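Local coordinates for protein nucleoporin nup120 (Schizosaccharomyces pombe, PDB 4GQ2) that serves as a structural component of the nuclear pore complex, whose members can also dock transiently associated nuclear transport factors, at residues K69-L74 / D526-V531; T406-P411 / S420-Q425; S477-E482 / Y500-R505; A530-N535 / A541-P546. All blocks are in the same frame, centred on the assembly; numbering follows the deposited sequence.

Contact 1 (K69-L74 / D526-V531); sequences KGSQTL and DPSNAV
The carboxylate of Asp526 takes a donor on each face at one oxygen: Thr73 OG1 reaches OD2 from above the plane at 3.2 Å, and the amide of Asn529, ND2 to the same OD2 at 2.6 Å, arrives from the opposite face and from the anti side. With CG anti to the backbone N of Asp526 (chi1 -178°), the carboxylate is carried across to Thr73. The other oxygen, OD1, turns back into its own loop, where Ser528 N gives it a weak bond, and Thr64 of strand 59-64 adds a second weak one. Thr73 CG2 lies 3.8 Å from Asp526 OD2. Two residues earlier in the first segment, Ser71 OG and Ser528 OG are hydrogen-bonded at 2.8 Å. The 69-74 segment leads into strand 73-79 of one propeller sheet, while 526-531 is the loop between strands 520-525 and 532-536 of another, so the polar cluster joins two sheets distant in sequence. Since Asp526 and Thr73 are buried, the two donors on OD2 and those on OD1 probably offset the cost of enclosing a carboxylate, and would be expected to favour its ionised form.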
loop_
_atom_site.group_PDB
_atom_site.type_symbol
_atom_site.label_atom_id
_atom_site.label_comp_id
_atom_site.label_asym_id
_atom_site.label_seq_id
_atom_site.Cartn_x
_atom_site.Cartn_y
_atom_site.Cartn_z
ATOM N N LYS A 69 15.118 -21.171 -22.522
ATOM C CA LYS A 69 16.239 -20.391 -21.969
ATOM C C LYS A 69 15.815 -19.050 -21.336
ATOM O O LYS A 69 15.962 -17.999 -21.965
ATOM C CB LYS A 69 17.305 -20.131 -23.048
ATOM C CG LYS A 69 17.367 -21.151 -24.178
ATOM C CD LYS A 69 18.156 -20.602 -25.357
ATOM C CE LYS A 69 17.580 -21.074 -26.682
ATOM N NZ LYS A 69 17.700 -22.547 -26.862
ATOM N N GLY A 70 15.293 -19.063 -20.107
ATOM C CA GLY A 70 15.004 -20.275 -19.341
ATOM C C GLY A 70 13.532 -20.640 -19.437
ATOM O O GLY A 70 12.834 -20.203 -20.360
ATOM N N SER A 71 13.058 -21.428 -18.476
ATOM C CA SER A 71 11.686 -21.946 -18.485
ATOM C C SER A 71 10.611 -20.874 -18.321
ATOM O O SER A 71 10.739 -19.968 -17.495
ATOM C CB SER A 71 11.505 -22.989 -17.383
ATOM O OG SER A 71 12.566 -23.926 -17.380
ATOM N N GLN A 72 9.552 -20.983 -19.116
ATOM C CA GLN A 72 8.344 -20.211 -18.862
ATOM C C GLN A 72 7.373 -21.078 -18.067
ATOM O O GLN A 72 7.206 -22.264 -18.360
ATOM C CB GLN A 72 7.707 -19.701 -20.157
ATOM C CG GLN A 72 6.834 -18.468 -19.942
ATOM C CD GLN A 72 6.609 -17.645 -21.201
ATOM O OE1 GLN A 72 6.624 -18.168 -22.318
ATOM N NE2 GLN A 72 6.393 -16.343 -21.022
ATOM N N THR A 73 6.767 -20.484 -17.041
ATOM C CA THR A 73 5.828 -21.186 -16.176
ATOM C C THR A 73 4.480 -20.482 -16.265
ATOM O O THR A 73 4.340 -19.323 -15.878
ATOM C CB THR A 73 6.339 -21.260 -14.721
ATOM O OG1 THR A 73 7.661 -21.815 -14.701
ATOM C CG2 THR A 73 5.437 -22.131 -13.877
ATOM N N LEU A 74 3.496 -21.193 -16.802
ATOM C CA LEU A 74 2.225 -20.592 -17.172
ATOM C C LEU A 74 1.059 -21.159 -16.388
ATOM O O LEU A 74 0.922 -22.372 -16.245
ATOM C CB LEU A 74 1.980 -20.762 -18.673
ATOM C CG LEU A 74 3.045 -20.177 -19.611
ATOM C CD1 LEU A 74 2.718 -20.533 -21.056
ATOM C CD2 LEU A 74 3.181 -18.664 -19.433
ATOM N N ASP A 526 7.043 -27.545 -9.769
ATOM C CA ASP A 526 7.846 -26.997 -10.839
ATOM C C ASP A 526 9.286 -27.358 -10.517
ATOM O O ASP A 526 9.834 -26.879 -9.519
ATOM C CB ASP A 526 7.665 -25.481 -10.927
ATOM C CG ASP A 526 8.450 -24.852 -12.071
ATOM O OD1 ASP A 526 9.045 -25.583 -12.887
ATOM O OD2 ASP A 526 8.465 -23.609 -12.160
ATOM N N PRO A 527 9.894 -28.233 -11.339
ATOM C CA PRO A 527 11.289 -28.630 -11.133
ATOM C C PRO A 527 12.269 -27.551 -11.583
ATOM O O PRO A 527 13.377 -27.465 -11.046
ATOM C CB PRO A 527 11.432 -29.885 -11.999
ATOM C CG PRO A 527 10.411 -29.724 -13.074
ATOM C CD PRO A 527 9.276 -28.932 -12.483
ATOM N N SER A 528 11.856 -26.745 -12.563
ATOM C CA SER A 528 12.648 -25.623 -13.065
ATOM C C SER A 528 12.969 -24.651 -11.931
ATOM O O SER A 528 14.130 -24.307 -11.709
ATOM C CB SER A 528 11.902 -24.912 -14.197
ATOM O OG SER A 528 12.547 -23.707 -14.564
ATOM N N ASN A 529 11.928 -24.219 -11.224
ATOM C CA ASN A 529 12.077 -23.544 -9.939
ATOM C C ASN A 529 12.241 -24.599 -8.849
ATOM O O ASN A 529 12.426 -25.777 -9.140
ATOM C CB ASN A 529 10.852 -22.669 -9.657
ATOM C CG ASN A 529 10.746 -21.484 -10.603
ATOM O OD1 ASN A 529 11.633 -20.634 -10.646
ATOM N ND2 ASN A 529 9.651 -21.416 -11.359
ATOM N N ALA A 530 12.179 -24.189 -7.593
ATOM C CA ALA A 530 12.164 -25.154 -6.500
ATOM C C ALA A 530 10.728 -25.431 -6.045
ATOM O O ALA A 530 10.501 -26.201 -5.112
ATOM C CB ALA A 530 12.990 -24.623 -5.344
ATOM N N VAL A 531 9.768 -24.836 -6.750
ATOM C CA VAL A 531 8.463 -24.499 -6.179
ATOM C C VAL A 531 7.284 -25.395 -6.561
ATOM O O VAL A 531 7.150 -25.820 -7.709
ATOM C CB VAL A 531 8.127 -23.022 -6.494
ATOM C CG1 VAL A 531 6.649 -22.722 -6.311
ATOM C CG2 VAL A 531 8.971 -22.107 -5.621
#

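Contact 2 (T406-P411 / S420-Q425); sequences TFFDVP and SEIWLQ
Thr406 starts the contact beside the Trp423 indole, its carbonyl O lying 4.1 Å from CH2 of that ring. Phe408 then carries most of the packing from the loop side. Its CG sits between the backbone N and the carbonyl carbon (chi1 64°), which sends the ring in toward helix 419-428. There Ile422 CG2 lies over one face of the Phe408 ring, 3.8 Å from its centroid and 22° off the normal, a CH-pi contact. Trp423 meets the same ring near its plane: Phe408 CZ comes within 3.4 Å of Trp423 CD1, and CE1 stands over one face of the indole. The Phe408 ring and the five-membered ring of Trp423 meet obliquely, planes at 49°. This is a loop laid along a helix of the helical stretch inserted between propeller strands 390-395 and 520-525; Tyr500 of helix 492-515 meets both rings edge-to-face, and Trp503 of that helix also meets the indole. An alanine in place of Trp423 would probably leave a gap beside Phe408 and deprive that ring of the support at its edge, letting it shift. Farther along, Pro411 CG touches Ile422 CD1 at 4.0 Å. Outside the two segments, Pro411 O is hydrogen-bonded to a polar side chain of another protein's chain, and Glu421 OE1 pairs in a salt bridge with a basic side chain of that same chain.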
loop_
_atom_site.group_PDB
_atom_site.type_symbol
_atom_site.label_atom_id
_atom_site.label_comp_id
_atom_site.label_asym_id
_atom_site.label_seq_id
_atom_site.Cartn_x
_atom_site.Cartn_y
_atom_site.Cartn_z
ATOM N N THR A 406 -12.964 -8.988 11.114
ATOM C CA THR A 406 -12.216 -7.843 11.633
ATOM C C THR A 406 -13.145 -6.754 12.164
ATOM O O THR A 406 -14.233 -6.532 11.622
ATOM C CB THR A 406 -11.283 -7.233 10.569
ATOM O OG1 THR A 406 -12.067 -6.656 9.513
ATOM C CG2 THR A 406 -10.318 -8.295 10.018
ATOM N N PHE A 407 -12.691 -6.062 13.207
ATOM C CA PHE A 407 -13.545 -5.166 13.979
ATOM C C PHE A 407 -12.761 -3.996 14.583
ATOM O O PHE A 407 -11.628 -4.163 15.039
ATOM C CB PHE A 407 -14.247 -5.982 15.081
ATOM C CG PHE A 407 -14.987 -5.153 16.096
ATOM C CD1 PHE A 407 -16.302 -4.754 15.865
ATOM C CD2 PHE A 407 -14.376 -4.784 17.293
ATOM C CE1 PHE A 407 -16.988 -3.990 16.799
ATOM C CE2 PHE A 407 -15.056 -4.018 18.229
ATOM C CZ PHE A 407 -16.364 -3.624 17.983
ATOM N N PHE A 408 -13.371 -2.812 14.581
ATOM C CA PHE A 408 -12.854 -1.674 15.347
ATOM C C PHE A 408 -13.977 -0.736 15.803
ATOM O O PHE A 408 -15.002 -0.622 15.140
ATOM C CB PHE A 408 -11.788 -0.909 14.560
ATOM C CG PHE A 408 -12.294 -0.267 13.293
ATOM C CD1 PHE A 408 -12.395 -1.003 12.112
ATOM C CD2 PHE A 408 -12.648 1.085 13.274
ATOM C CE1 PHE A 408 -12.856 -0.405 10.944
ATOM C CE2 PHE A 408 -13.109 1.686 12.107
ATOM C CZ PHE A 408 -13.206 0.942 10.941
ATOM N N ASP A 409 -13.786 -0.080 16.942
ATOM C CA ASP A 409 -14.724 0.934 17.402
ATOM C C ASP A 409 -14.550 2.201 16.573
ATOM O O ASP A 409 -13.492 2.424 15.984
ATOM C CB ASP A 409 -14.516 1.250 18.886
ATOM C CG ASP A 409 -14.909 0.099 19.796
ATOM O OD1 ASP A 409 -15.608 -0.833 19.340
ATOM O OD2 ASP A 409 -14.516 0.133 20.979
ATOM N N VAL A 410 -15.602 3.010 16.527
ATOM C CA VAL A 410 -15.572 4.292 15.856
ATOM C C VAL A 410 -14.402 5.117 16.407
ATOM O O VAL A 410 -14.322 5.333 17.614
ATOM C CB VAL A 410 -16.931 5.016 16.016
ATOM C CG1 VAL A 410 -16.805 6.502 15.728
ATOM C CG2 VAL A 410 -17.978 4.386 15.105
ATOM N N PRO A 411 -13.475 5.548 15.521
ATOM C CA PRO A 411 -12.272 6.261 15.952
ATOM C C PRO A 411 -12.569 7.519 16.755
ATOM O O PRO A 411 -13.398 8.337 16.344
ATOM C CB PRO A 411 -11.569 6.642 14.636
ATOM C CG PRO A 411 -12.453 6.175 13.522
ATOM C CD PRO A 411 -13.419 5.185 14.089
ATOM N N SER A 420 -14.040 5.729 6.999
ATOM C CA SER A 420 -13.881 5.394 5.588
ATOM C C SER A 420 -12.449 5.050 5.225
ATOM O O SER A 420 -12.217 4.032 4.572
ATOM C CB SER A 420 -14.435 6.503 4.689
ATOM O OG SER A 420 -15.847 6.438 4.697
ATOM N N GLU A 421 -11.501 5.883 5.659
ATOM C CA GLU A 421 -10.070 5.606 5.474
ATOM C C GLU A 421 -9.691 4.210 5.959
ATOM O O GLU A 421 -9.045 3.453 5.230
ATOM C CB GLU A 421 -9.209 6.640 6.191
ATOM C CG GLU A 421 -9.346 8.057 5.662
ATOM C CD GLU A 421 -9.166 9.088 6.764
ATOM O OE1 GLU A 421 -10.185 9.545 7.362
ATOM O OE2 GLU A 421 -7.998 9.430 7.041
ATOM N N ILE A 422 -10.118 3.864 7.172
ATOM C CA ILE A 422 -9.752 2.581 7.791
ATOM C C ILE A 422 -10.368 1.383 7.073
ATOM O O ILE A 422 -9.667 0.408 6.773
ATOM C CB ILE A 422 -10.101 2.543 9.293
ATOM C CG1 ILE A 422 -9.330 3.638 10.049
ATOM C CG2 ILE A 422 -9.811 1.164 9.871
ATOM C CD1 ILE A 422 -9.904 3.966 11.416
ATOM N N TRP A 423 -11.665 1.462 6.779
ATOM C CA TRP A 423 -12.345 0.381 6.047
ATOM C C TRP A 423 -11.828 0.200 4.644
ATOM O O TRP A 423 -11.698 -0.920 4.169
ATOM C CB TRP A 423 -13.850 0.598 6.026
ATOM C CG TRP A 423 -14.575 -0.036 7.185
ATOM C CD1 TRP A 423 -15.270 0.604 8.208
ATOM C CD2 TRP A 423 -14.721 -1.474 7.467
ATOM N NE1 TRP A 423 -15.818 -0.314 9.081
ATOM C CE2 TRP A 423 -15.523 -1.573 8.697
ATOM C CE3 TRP A 423 -14.275 -2.641 6.858
ATOM C CZ2 TRP A 423 -15.845 -2.795 9.268
ATOM C CZ3 TRP A 423 -14.613 -3.869 7.442
ATOM C CH2 TRP A 423 -15.381 -3.941 8.617
ATOM N N LEU A 424 -11.526 1.304 3.969
ATOM C CA LEU A 424 -10.997 1.251 2.612
ATOM C C LEU A 424 -9.633 0.558 2.612
ATOM O O LEU A 424 -9.391 -0.335 1.799
ATOM C CB LEU A 424 -10.883 2.654 2.027
ATOM C CG LEU A 424 -10.563 2.812 0.545
ATOM C CD1 LEU A 424 -11.773 2.432 -0.296
ATOM C CD2 LEU A 424 -10.119 4.240 0.241
ATOM N N GLN A 425 -8.757 0.956 3.535
ATOM C CA GLN A 425 -7.465 0.292 3.682
ATOM C C GLN A 425 -7.623 -1.212 3.879
ATOM O O GLN A 425 -6.997 -2.002 3.173
ATOM C CB GLN A 425 -6.649 0.888 4.829
ATOM C CG GLN A 425 -5.514 1.788 4.365
ATOM C CD GLN A 425 -4.174 1.438 5.006
ATOM O OE1 GLN A 425 -3.160 2.089 4.747
ATOM N NE2 GLN A 425 -4.163 0.401 5.839
#

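Contact 3 (S477-E482 / Y500-R505); sequences STIQIE and YNEWER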
loop_
_atom_site.group_PDB
_atom_site.type_symbol
_atom_site.label_atom_id
_atom_site.label_comp_id
_atom_site.label_asym_id
_atom_site.label_seq_id
_atom_site.Cartn_x
_atom_site.Cartn_y
_atom_site.Cartn_z
ATOM N N SER A 477 -22.273 7.999 -0.524
ATOM C CA SER A 477 -23.489 8.536 -1.145
ATOM C C SER A 477 -24.785 7.912 -0.613
ATOM O O SER A 477 -25.837 8.524 -0.701
ATOM C CB SER A 477 -23.428 8.367 -2.663
ATOM O OG SER A 477 -23.558 7.002 -3.007
ATOM N N THR A 478 -24.706 6.699 -0.073
ATOM C CA THR A 478 -25.895 6.025 0.450
ATOM C C THR A 478 -26.216 6.417 1.884
ATOM O O THR A 478 -27.324 6.176 2.358
ATOM C CB THR A 478 -25.790 4.479 0.388
ATOM O OG1 THR A 478 -24.627 4.036 1.097
ATOM C CG2 THR A 478 -25.739 3.983 -1.047
ATOM N N ILE A 479 -25.254 7.008 2.586
ATOM C CA ILE A 479 -25.437 7.272 4.012
ATOM C C ILE A 479 -25.805 8.723 4.280
ATOM O O ILE A 479 -25.076 9.641 3.913
ATOM C CB ILE A 479 -24.213 6.832 4.853
ATOM C CG1 ILE A 479 -23.762 5.414 4.462
ATOM C CG2 ILE A 479 -24.525 6.904 6.339
ATOM C CD1 ILE A 479 -24.860 4.363 4.486
ATOM N N GLN A 480 -26.946 8.916 4.931
ATOM C CA GLN A 480 -27.493 10.248 5.145
ATOM C C GLN A 480 -27.266 10.721 6.570
ATOM O O GLN A 480 -27.416 9.956 7.518
ATOM C CB GLN A 480 -28.987 10.266 4.809
ATOM C CG GLN A 480 -29.296 9.918 3.359
ATOM C CD GLN A 480 -30.783 9.903 3.050
ATOM O OE1 GLN A 480 -31.625 10.096 3.935
ATOM N NE2 GLN A 480 -31.115 9.672 1.785
ATOM N N ILE A 481 -26.884 11.988 6.699
ATOM C CA ILE A 481 -26.684 12.618 7.990
ATOM C C ILE A 481 -27.974 13.308 8.439
ATOM O O ILE A 481 -28.624 14.018 7.661
ATOM C CB ILE A 481 -25.485 13.599 7.969
ATOM C CG1 ILE A 481 -25.158 14.084 9.384
ATOM C CG2 ILE A 481 -25.734 14.764 7.014
ATOM C CD1 ILE A 481 -23.841 14.828 9.501
ATOM N N GLU A 482 -28.339 13.089 9.697
ATOM C CA GLU A 482 -29.584 13.620 10.237
ATOM C C GLU A 482 -29.388 14.667 11.321
ATOM O O GLU A 482 -28.464 14.563 12.132
ATOM C CB GLU A 482 -30.465 12.486 10.756
ATOM C CG GLU A 482 -31.329 11.880 9.667
ATOM C CD GLU A 482 -31.835 10.502 10.013
ATOM O OE1 GLU A 482 -31.005 9.635 10.371
ATOM O OE2 GLU A 482 -33.063 10.288 9.912
ATOM N N TYR A 500 -20.253 3.119 9.277
ATOM C CA TYR A 500 -19.466 1.944 9.663
ATOM C C TYR A 500 -20.141 0.666 9.176
ATOM O O TYR A 500 -19.494 -0.199 8.572
ATOM C CB TYR A 500 -19.272 1.893 11.190
ATOM C CG TYR A 500 -18.396 0.750 11.667
ATOM C CD1 TYR A 500 -18.899 -0.548 11.775
ATOM C CD2 TYR A 500 -17.059 0.966 11.992
ATOM C CE1 TYR A 500 -18.093 -1.598 12.188
ATOM C CE2 TYR A 500 -16.250 -0.074 12.421
ATOM C CZ TYR A 500 -16.771 -1.350 12.522
ATOM O OH TYR A 500 -15.955 -2.378 12.937
ATOM N N ASN A 501 -21.445 0.559 9.434
ATOM C CA ASN A 501 -22.217 -0.638 9.084
ATOM C C ASN A 501 -22.328 -0.870 7.584
ATOM O O ASN A 501 -22.316 -2.016 7.123
ATOM C CB ASN A 501 -23.619 -0.591 9.712
ATOM C CG ASN A 501 -23.592 -0.674 11.232
ATOM O OD1 ASN A 501 -22.580 -1.038 11.843
ATOM N ND2 ASN A 501 -24.711 -0.340 11.849
ATOM N N GLU A 502 -22.446 0.209 6.821
ATOM C CA GLU A 502 -22.452 0.080 5.370
ATOM C C GLU A 502 -21.105 -0.456 4.867
ATOM O O GLU A 502 -21.062 -1.375 4.047
ATOM C CB GLU A 502 -22.820 1.404 4.693
ATOM C CG GLU A 502 -23.111 1.284 3.199
ATOM C CD GLU A 502 -24.327 0.426 2.863
ATOM O OE1 GLU A 502 -24.713 0.391 1.680
ATOM O OE2 GLU A 502 -24.907 -0.215 3.758
ATOM N N TRP A 503 -20.010 0.107 5.368
ATOM C CA TRP A 503 -18.676 -0.411 5.030
ATOM C C TRP A 503 -18.568 -1.864 5.394
ATOM O O TRP A 503 -18.132 -2.678 4.585
ATOM C CB TRP A 503 -17.594 0.389 5.733
ATOM C CG TRP A 503 -17.201 1.671 5.040
ATOM C CD1 TRP A 503 -17.475 2.973 5.440
ATOM C CD2 TRP A 503 -16.428 1.811 3.806
ATOM N NE1 TRP A 503 -16.940 3.879 4.561
ATOM C CE2 TRP A 503 -16.298 3.249 3.561
ATOM C CE3 TRP A 503 -15.840 0.918 2.912
ATOM C CZ2 TRP A 503 -15.618 3.749 2.459
ATOM C CZ3 TRP A 503 -15.155 1.432 1.810
ATOM C CH2 TRP A 503 -15.047 2.812 1.590
ATOM N N GLU A 504 -18.998 -2.214 6.608
ATOM C CA GLU A 504 -18.999 -3.602 7.042
ATOM C C GLU A 504 -19.745 -4.544 6.097
ATOM O O GLU A 504 -19.221 -5.612 5.746
ATOM C CB GLU A 504 -19.556 -3.746 8.453
ATOM C CG GLU A 504 -19.509 -5.181 8.963
ATOM C CD GLU A 504 -19.582 -5.265 10.469
ATOM O OE1 GLU A 504 -20.537 -4.701 11.050
ATOM O OE2 GLU A 504 -18.686 -5.899 11.067
ATOM N N ARG A 505 -20.948 -4.152 5.682
ATOM C CA ARG A 505 -21.740 -4.977 4.765
ATOM C C ARG A 505 -20.987 -5.198 3.467
ATOM O O ARG A 505 -20.936 -6.315 2.949
ATOM C CB ARG A 505 -23.090 -4.330 4.451
ATOM C CG ARG A 505 -24.133 -4.505 5.535
ATOM C CD ARG A 505 -25.427 -3.768 5.202
ATOM N NE ARG A 505 -26.130 -3.440 6.438
ATOM C CZ ARG A 505 -26.243 -2.215 6.949
ATOM N NH1 ARG A 505 -25.737 -1.160 6.311
ATOM N NH2 ARG A 505 -26.890 -2.047 8.097
#
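Ile479 CD1 rests against the aliphatic part of Glu502, 3.6 Å from CB and 3.8 Å from CG, the two side chains passing at a slant. Ile479 also packs on Tyr495, Leu498 and Leu499 of helix 492-515, so Glu502 borders a larger apolar patch. A looser polar approach lies next to it. Thr478 OG1 stands 3.7 Å from Glu502 OE1, the side chains crossing at about a right angle; the Thr478 hydroxyl is hydrogen-bonded to the backbone O of Ile475 in helix 464-478. The ionic interaction stays within the second helix, where Arg505 NH1 meets Glu502 OE2 at 2.8 Å in a hydrogen-bonded salt bridge. The carboxylate oxygen lies at the edge of the guanidinium, close to its plane, and is approached nearly in line with its C-O bond. Chi1 of Glu502 (-169°) sets CG beside Ile479 CD1, next to CB, and the bend at chi2 (64°) lets OE2 reach Arg505. An alanine here would probably leave Arg505 without its charge partner and uncover part of Ile479 CD1. This is plain packing within the helical stretch inserted between propeller strands 390-395 and 520-525. The residue just after helix 464-478 meets helix 492-515 by hydrocarbon contact, while the i to i+3 salt bridge probably offsets the carboxylate's charge within its own helix.

Contact 4 (A530-N535 / A541-P546); sequences AVTYIN and AFIRDP
Ile534 and Ala541 form the antiparallel hydrogen-bonded pair: Ile534 N gives to Ala541 O at 2.7 Å, from well above the carbonyl plane, and Ala541 N returns a bond to Ile534 O at 2.9 Å, in the carbonyl plane. Tyr533 and Phe542 are the adjacent non-hydrogen-bonded pair, their side chains next to each other and pointing the same way. The edge of the Phe542 ring is turned toward the face of Tyr533 in an offset edge-to-face pair, centroids 5.8 Å apart and planes at 76°. Val531 CG1 touches Phe542 CB at 3.6 Å and also lies over one face of Tyr533; it is anti to its own backbone N (chi1 163°), which brings it toward both rings. On the sheet face of Ile534 and Ala541, Ile534 CD1 meets Ile543 CG1 at 3.6 Å, crossing at about a right angle, and Thr532 CG2 packs on Ile543 CD1 at 3.6 Å. Beyond the paired residues the strands diverge, and a water takes a bond from Thr532 N and gives one to Ile543 O. Farther out, the Tyr533 hydroxyl is hydrogen-bonded to the backbone O of Val89. Strands 532-536 and 539-544 thus make a beta hairpin, in a sheet where N-terminal strand 3-11 pairs with strand 539-544 through Phe542 and Arg544, consistent with the way beta-propellers close their ring.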
loop_
_atom_site.group_PDB
_atom_site.type_symbol
_atom_site.label_atom_id
_atom_site.label_comp_id
_atom_site.label_asym_id
_atom_site.label_seq_id
_atom_site.Cartn_x
_atom_site.Cartn_y
_atom_site.Cartn_z
ATOM N N ALA A 530 12.179 -24.189 -7.593
ATOM C CA ALA A 530 12.164 -25.154 -6.500
ATOM C C ALA A 530 10.728 -25.431 -6.045
ATOM O O ALA A 530 10.501 -26.201 -5.112
ATOM C CB ALA A 530 12.990 -24.623 -5.344
ATOM N N VAL A 531 9.768 -24.836 -6.750
ATOM C CA VAL A 531 8.463 -24.499 -6.179
ATOM C C VAL A 531 7.284 -25.395 -6.561
ATOM O O VAL A 531 7.150 -25.820 -7.709
ATOM C CB VAL A 531 8.127 -23.022 -6.494
ATOM C CG1 VAL A 531 6.649 -22.722 -6.311
ATOM C CG2 VAL A 531 8.971 -22.107 -5.621
ATOM N N THR A 532 6.429 -25.667 -5.578
ATOM C CA THR A 532 5.147 -26.308 -5.840
ATOM C C THR A 532 4.000 -25.289 -5.804
ATOM O O THR A 532 3.694 -24.688 -4.766
ATOM C CB THR A 532 4.864 -27.510 -4.907
ATOM O OG1 THR A 532 3.446 -27.694 -4.788
ATOM C CG2 THR A 532 5.441 -27.282 -3.538
ATOM N N TYR A 533 3.392 -25.097 -6.969
ATOM C CA TYR A 533 2.264 -24.195 -7.135
ATOM C C TYR A 533 0.988 -24.849 -6.631
ATOM O O TYR A 533 0.778 -26.042 -6.822
ATOM C CB TYR A 533 2.094 -23.837 -8.611
ATOM C CG TYR A 533 3.164 -22.928 -9.169
ATOM C CD1 TYR A 533 4.380 -23.443 -9.629
ATOM C CD2 TYR A 533 2.959 -21.550 -9.259
ATOM C CE1 TYR A 533 5.362 -22.613 -10.148
ATOM C CE2 TYR A 533 3.936 -20.714 -9.775
ATOM C CZ TYR A 533 5.134 -21.247 -10.218
ATOM O OH TYR A 533 6.104 -20.416 -10.740
ATOM N N ILE A 534 0.145 -24.051 -5.989
ATOM C CA ILE A 534 -1.171 -24.476 -5.529
ATOM C C ILE A 534 -2.202 -23.639 -6.264
ATOM O O ILE A 534 -2.181 -22.410 -6.169
ATOM C CB ILE A 534 -1.344 -24.245 -4.016
ATOM C CG1 ILE A 534 -0.289 -25.017 -3.224
ATOM C CG2 ILE A 534 -2.739 -24.644 -3.577
ATOM C CD1 ILE A 534 -0.018 -24.436 -1.852
ATOM N N ASN A 535 -3.109 -24.301 -6.977
ATOM C CA ASN A 535 -4.067 -23.600 -7.828
ATOM C C ASN A 535 -5.473 -23.572 -7.269
ATOM O O ASN A 535 -6.136 -24.612 -7.176
ATOM C CB ASN A 535 -4.055 -24.194 -9.238
ATOM C CG ASN A 535 -2.685 -24.136 -9.868
ATOM O OD1 ASN A 535 -2.105 -23.059 -10.001
ATOM N ND2 ASN A 535 -2.149 -25.298 -10.246
ATOM N N ALA A 541 -0.837 -19.964 -5.439
ATOM C CA ALA A 541 -0.072 -19.941 -4.213
ATOM C C ALA A 541 1.120 -20.886 -4.305
ATOM O O ALA A 541 1.224 -21.677 -5.245
ATOM C CB ALA A 541 -0.968 -20.308 -3.044
ATOM N N PHE A 542 2.034 -20.778 -3.347
ATOM C CA PHE A 542 3.080 -21.783 -3.175
ATOM C C PHE A 542 3.328 -22.085 -1.716
ATOM O O PHE A 542 3.031 -21.272 -0.843
ATOM C CB PHE A 542 4.401 -21.410 -3.859
ATOM C CG PHE A 542 4.425 -20.041 -4.450
ATOM C CD1 PHE A 542 4.639 -18.923 -3.653
ATOM C CD2 PHE A 542 4.252 -19.870 -5.814
ATOM C CE1 PHE A 542 4.666 -17.652 -4.210
ATOM C CE2 PHE A 542 4.280 -18.604 -6.376
ATOM C CZ PHE A 542 4.488 -17.494 -5.573
ATOM N N ILE A 543 3.873 -23.271 -1.469
ATOM C CA ILE A 543 4.170 -23.723 -0.116
ATOM C C ILE A 543 5.433 -23.027 0.383
ATOM O O ILE A 543 6.325 -22.699 -0.409
ATOM C CB ILE A 543 4.311 -25.266 -0.063
ATOM C CG1 ILE A 543 3.013 -25.926 -0.542
ATOM C CG2 ILE A 543 4.635 -25.747 1.346
ATOM C CD1 ILE A 543 3.130 -27.407 -0.830
ATOM N N ARG A 544 5.481 -22.778 1.689
ATOM C CA ARG A 544 6.671 -22.242 2.352
ATOM C C ARG A 544 6.698 -22.650 3.819
ATOM O O ARG A 544 5.656 -22.955 4.410
ATOM C CB ARG A 544 6.752 -20.712 2.210
ATOM C CG ARG A 544 5.552 -19.934 2.738
ATOM C CD ARG A 544 5.808 -18.432 2.662
ATOM N NE ARG A 544 4.961 -17.667 3.580
ATOM C CZ ARG A 544 5.167 -17.560 4.894
ATOM N NH1 ARG A 544 6.195 -18.177 5.470
ATOM N NH2 ARG A 544 4.337 -16.836 5.637
ATOM N N ASP A 545 7.902 -22.677 4.387
ATOM C CA ASP A 545 8.100 -22.928 5.812
ATOM C C ASP A 545 7.871 -21.636 6.582
ATOM O O ASP A 545 8.163 -20.552 6.070
ATOM C CB ASP A 545 9.524 -23.435 6.086
ATOM C CG ASP A 545 9.734 -24.883 5.659
ATOM O OD1 ASP A 545 8.746 -25.600 5.384
ATOM O OD2 ASP A 545 10.905 -25.312 5.609
ATOM N N PRO A 546 7.356 -21.743 7.818
ATOM C CA PRO A 546 7.207 -20.544 8.633
ATOM C C PRO A 546 8.569 -20.045 9.090
ATOM O O PRO A 546 9.476 -20.856 9.306
ATOM C CB PRO A 546 6.398 -21.029 9.854
ATOM C CG PRO A 546 5.976 -22.433 9.554
ATOM C CD PRO A 546 6.948 -22.958 8.544
HETATM O O HOH W 1 6.835 -24.284 -2.787
#

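From the N terminus, the chain first passes 69-74, which leads into an early propeller strand; contact 1 closes only after some 450 residues, when 526-531 returns to it. Contacts 2 and 3 are nested in that loop and follow in series, contact 2 joining a loop to helix 419-428 and contact 3 the end of helix 464-478 to helix 492-515. Their centres are about 13 Å apart, and Ser420 OG with Trp503 NE1 and Phe408 N with Tyr500 OH link them. Contact 4 starts on the residues where contact 1 ends, sharing Ala530 and Val531, and closes a short hairpin. Contacts 1 and 2 lie on opposite sides of the chain's centre.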